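Local coordinates for cobalamin biosynthesis protein CobN (Mycobacterium tuberculosis, PDB 7C6O) that probably acts as the large, catalytic subunit of cobaltochelatase, the ligase that inserts cobalt into the corrin ring during cobalamin biosynthesis, at residues 43-48 and 85-90; 109-114 and 132-137. All blocks are in the same frame, centred on the assembly; numbering follows the deposited sequence. Where two conformers were deposited one is given.

Contact 1 of 2, residues 43-48 and 85-90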
# COMPACT_ATOMS: atom_id res chain seq x y z
N LEU A 43 -15.50 -37.95 -32.07
CA LEU A 43 -15.84 -36.55 -31.81
C LEU A 43 -16.28 -36.41 -30.35
O LEU A 43 -17.23 -37.07 -29.92
CB LEU A 43 -16.94 -36.09 -32.75
CG LEU A 43 -17.49 -34.67 -32.54
CD1 LEU A 43 -16.38 -33.64 -32.70
CD2 LEU A 43 -18.63 -34.39 -33.50
N LEU A 44 -15.58 -35.57 -29.60
CA LEU A 44 -15.90 -35.29 -28.21
C LEU A 44 -16.50 -33.89 -28.10
O LEU A 44 -15.82 -32.90 -28.41
CB LEU A 44 -14.65 -35.40 -27.33
CG LEU A 44 -14.83 -35.02 -25.86
CD1 LEU A 44 -15.86 -35.92 -25.19
CD2 LEU A 44 -13.50 -35.07 -25.12
N LEU A 45 -17.76 -33.82 -27.68
CA LEU A 45 -18.46 -32.55 -27.47
C LEU A 45 -18.72 -32.43 -25.97
O LEU A 45 -19.61 -33.09 -25.43
CB LEU A 45 -19.76 -32.51 -28.26
CG LEU A 45 -19.66 -32.73 -29.77
CD1 LEU A 45 -21.03 -32.95 -30.38
CD2 LEU A 45 -18.96 -31.54 -30.42
N SER A 46 -17.94 -31.59 -25.29
CA SER A 46 -18.07 -31.42 -23.85
C SER A 46 -18.05 -29.94 -23.50
O SER A 46 -17.27 -29.17 -24.05
CB SER A 46 -16.94 -32.13 -23.10
OG SER A 46 -17.09 -31.98 -21.70
N THR A 47 -18.92 -29.55 -22.57
CA THR A 47 -18.90 -28.19 -22.06
C THR A 47 -17.78 -27.97 -21.06
O THR A 47 -17.62 -26.85 -20.56
CB THR A 47 -20.24 -27.85 -21.41
OG1 THR A 47 -20.60 -28.88 -20.48
CG2 THR A 47 -21.32 -27.74 -22.48
N SER A 48 -17.00 -29.00 -20.75
CA SER A 48 -15.82 -28.88 -19.90
C SER A 48 -14.59 -28.84 -20.81
O SER A 48 -14.24 -29.85 -21.43
CB SER A 48 -15.73 -30.04 -18.92
OG SER A 48 -14.45 -30.08 -18.30
N VAL A 85 -19.49 -40.40 -31.62
CA VAL A 85 -19.66 -39.10 -31.00
C VAL A 85 -19.91 -39.30 -29.51
O VAL A 85 -20.67 -40.19 -29.11
CB VAL A 85 -20.81 -38.29 -31.63
CG1 VAL A 85 -20.80 -36.86 -31.10
CG2 VAL A 85 -20.69 -38.30 -33.14
N VAL A 86 -19.26 -38.47 -28.69
CA VAL A 86 -19.46 -38.45 -27.25
C VAL A 86 -19.87 -37.04 -26.85
O VAL A 86 -19.19 -36.07 -27.22
CB VAL A 86 -18.20 -38.88 -26.49
CG1 VAL A 86 -18.43 -38.79 -24.99
CG2 VAL A 86 -17.79 -40.27 -26.89
N ILE A 87 -20.96 -36.92 -26.11
CA ILE A 87 -21.47 -35.64 -25.63
C ILE A 87 -21.50 -35.67 -24.11
O ILE A 87 -22.07 -36.60 -23.52
CB ILE A 87 -22.87 -35.34 -26.20
CG1 ILE A 87 -22.84 -35.30 -27.73
CG2 ILE A 87 -23.41 -34.04 -25.63
CD1 ILE A 87 -24.20 -35.15 -28.36
N ARG A 88 -20.88 -34.67 -23.48
CA ARG A 88 -20.89 -34.54 -22.02
C ARG A 88 -21.33 -33.13 -21.66
O ARG A 88 -20.63 -32.16 -21.98
CB ARG A 88 -19.50 -34.84 -21.43
CG ARG A 88 -19.46 -34.81 -19.89
CD ARG A 88 -18.21 -35.50 -19.36
NE ARG A 88 -18.20 -35.56 -17.90
CZ ARG A 88 -17.49 -34.76 -17.11
NH1 ARG A 88 -16.72 -33.82 -17.65
NH2 ARG A 88 -17.55 -34.89 -15.80
N ILE A 89 -22.49 -33.00 -21.00
CA ILE A 89 -23.04 -31.70 -20.64
C ILE A 89 -23.66 -31.76 -19.25
O ILE A 89 -24.06 -32.82 -18.77
CB ILE A 89 -24.10 -31.20 -21.65
CG1 ILE A 89 -25.29 -32.16 -21.70
CG2 ILE A 89 -23.50 -31.01 -23.04
CD1 ILE A 89 -26.39 -31.71 -22.62
N LEU A 90 -23.76 -30.59 -18.62
CA LEU A 90 -24.58 -30.42 -17.43
C LEU A 90 -26.01 -30.09 -17.82
O LEU A 90 -26.26 -29.49 -18.87
CB LEU A 90 -24.02 -29.31 -16.54
CG LEU A 90 -22.69 -29.55 -15.84
CD1 LEU A 90 -22.24 -28.28 -15.13
CD2 LEU A 90 -22.81 -30.69 -14.85
O HOH W 1 -23.05 -27.78 -19.57
O HOH W 2 -19.47 -30.90 -19.40
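The guanidinium of Arg88 is the one flat side-chain group here: Ser46 OG sits at its edge, near its plane, while Ser48 CB approaches obliquely, 4.1 Å from Arg88 NH1. An extended chain carries the group past Ser46, whose OG lies 3.7 Å from Arg88 CB. Asp51, in the helix that follows, draws both residues together through its OD2, which forms a salt bridge with Arg88 NH1 and a hydrogen bond with Ser46 OG. With OG anti to the backbone N (chi1 -179°), Ser46 also accepts from Ser48 N at 3.1 Å, an ST turn leading to Ser48 at the helix N-cap.

Between the strands, the peptides of 43-46 and 85-89 pair in parallel. Val86 is held through both its backbone N and its O, the N donating to Leu43 O and the O accepting from Leu45 N at 2.7 Å, nearly straight at 176°. Arg88 does the same with Leu45 O and Thr47 N, the last bond stretched to 3.2 Å. The same Arg88 O also accepts from a water that is bonded to Thr47 OG1, and a second water joins Thr47 OG1 to Leu90 N.

On the face bearing Leu45, its CD1 reaches both Val85 CG1 and Ile87 CG1 at 4.0 Å, with helix 72-79 packed over Leu43, Leu45 and Val85. On the other, Leu44 CD1 meets Val86 CG1 at 3.9 Å, and Leu44 leans on helix 49-58. Two neighbouring parallel strands, with helices on both faces, are characteristic of a three-layer alpha/beta sandwich, here with a flavodoxin-like strand order.

Contact 2 of 2, residues 109-114 and 132-137; sequences PAVLVS and GTALQA
Val111 meets the helix through a single methyl, in a beta-alpha packing that lays helix 131-143 over the edge strand 110-114 of a parallel alpha/beta sheet. Its CB directs the side chain toward the helix, and CG1, held anti to the backbone N (chi1 -169°), enters between two alanines one turn apart. There CG1 lies 3.7 Å from Ala137 CB and equally near Ala134 CA, with Ala134 CB a little farther off at 4.1 Å. The other methyl, CG2, branches beside the backbone N, away from this pair.

Small residues on the helix let the backbones come close: the segment axes approach to 7.8 Å and cross at -48°. No hydrogen bond joins the two segments; the contact is apolar apart from backbone oxygens against methyl groups. Leu112 points away, to the opposite face, where it packs on helix 121-126. Its backbone N is held by Ser127 OG, and Ser127 together with Asp125 binds a sodium ion, about 8 Å from the Ala134 side chain. Helix 146-161 lies against Ala137 through Leu152. Two residues after Val111, Val113 CG1 rests 3.4 Å from the carbonyl oxygen Ala134 O.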
# COMPACT_ATOMS: atom_id res chain seq x y z
N PRO A 109 -23.06 -43.50 -34.16
CA PRO A 109 -23.22 -43.96 -32.78
C PRO A 109 -22.87 -42.87 -31.78
O PRO A 109 -21.80 -42.26 -31.85
CB PRO A 109 -22.25 -45.15 -32.68
CG PRO A 109 -22.15 -45.65 -34.09
CD PRO A 109 -22.23 -44.42 -34.96
N ALA A 110 -23.80 -42.60 -30.86
CA ALA A 110 -23.71 -41.46 -29.96
C ALA A 110 -23.69 -41.93 -28.52
O ALA A 110 -24.55 -42.71 -28.09
CB ALA A 110 -24.89 -40.50 -30.19
N VAL A 111 -22.70 -41.44 -27.77
CA VAL A 111 -22.56 -41.72 -26.34
C VAL A 111 -22.88 -40.44 -25.59
O VAL A 111 -22.18 -39.43 -25.74
CB VAL A 111 -21.14 -42.22 -26.01
CG1 VAL A 111 -21.08 -42.77 -24.60
CG2 VAL A 111 -20.69 -43.26 -27.03
N LEU A 112 -23.94 -40.47 -24.78
CA LEU A 112 -24.41 -39.30 -24.05
C LEU A 112 -24.17 -39.51 -22.57
O LEU A 112 -24.69 -40.46 -21.98
CB LEU A 112 -25.90 -39.05 -24.31
CG LEU A 112 -26.38 -39.07 -25.76
CD1 LEU A 112 -27.89 -38.91 -25.81
CD2 LEU A 112 -25.69 -38.00 -26.59
N VAL A 113 -23.38 -38.62 -21.96
CA VAL A 113 -23.07 -38.71 -20.54
C VAL A 113 -23.25 -37.35 -19.89
O VAL A 113 -23.24 -36.30 -20.55
CB VAL A 113 -21.65 -39.25 -20.28
CG1 VAL A 113 -21.47 -40.64 -20.90
CG2 VAL A 113 -20.61 -38.28 -20.81
N SER A 114 -23.41 -37.37 -18.57
CA SER A 114 -23.66 -36.17 -17.79
C SER A 114 -22.36 -35.63 -17.21
O SER A 114 -21.42 -36.38 -16.92
CB SER A 114 -24.66 -36.46 -16.67
OG SER A 114 -24.81 -35.35 -15.81
N GLY A 132 -24.54 -50.01 -21.12
CA GLY A 132 -23.28 -50.22 -20.43
C GLY A 132 -22.11 -49.48 -21.07
O GLY A 132 -21.16 -49.11 -20.38
N THR A 133 -22.17 -49.26 -22.38
CA THR A 133 -21.14 -48.47 -23.04
C THR A 133 -21.17 -47.02 -22.57
O THR A 133 -20.13 -46.44 -22.25
CB THR A 133 -21.32 -48.55 -24.56
OG1 THR A 133 -21.35 -49.93 -24.96
CG2 THR A 133 -20.17 -47.84 -25.27
N ALA A 134 -22.37 -46.44 -22.51
CA ALA A 134 -22.51 -45.06 -22.04
C ALA A 134 -22.12 -44.94 -20.57
O ALA A 134 -21.48 -43.96 -20.17
CB ALA A 134 -23.94 -44.58 -22.25
N LEU A 135 -22.49 -45.93 -19.75
CA LEU A 135 -22.19 -45.87 -18.32
C LEU A 135 -20.68 -45.95 -18.07
O LEU A 135 -20.15 -45.25 -17.21
CB LEU A 135 -22.93 -46.97 -17.58
CG LEU A 135 -24.45 -46.83 -17.52
CD1 LEU A 135 -25.12 -48.15 -17.16
CD2 LEU A 135 -24.86 -45.74 -16.52
N GLN A 136 -19.98 -46.81 -18.82
CA GLN A 136 -18.53 -46.89 -18.65
C GLN A 136 -17.85 -45.62 -19.16
O GLN A 136 -16.89 -45.13 -18.55
CB GLN A 136 -17.98 -48.13 -19.35
CG GLN A 136 -16.51 -48.44 -19.03
CD GLN A 136 -16.32 -49.12 -17.68
OE1 GLN A 136 -17.11 -48.95 -16.76
NE2 GLN A 136 -15.25 -49.91 -17.56
N ALA A 137 -18.32 -45.08 -20.29
CA ALA A 137 -17.79 -43.81 -20.77
C ALA A 137 -17.99 -42.71 -19.73
O ALA A 137 -17.11 -41.86 -19.54
CB ALA A 137 -18.46 -43.42 -22.08

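In the fold
From the N terminus the chain runs out along strand 42-46, through helix 49-58, strand 62-65 and helix 72-79, and returns to lay strand 84-89 beside the first: contact 1 closes that loop. Helix 97-105 then carries it to strand 110-114, and contact 2 closes a shorter loop when helix 131-143 folds back on this strand. The two loops follow in series, neither nested nor crossed. Strand 84-89 links them, since it also pairs with 110-114, Val85 O lying 2.7 Å from Val111 N in a probable hydrogen bond. Contact 1 thus joins inner strands of the four-stranded sheet in order 2-1-3-4, whereas contact 2 fastens a helix to its border.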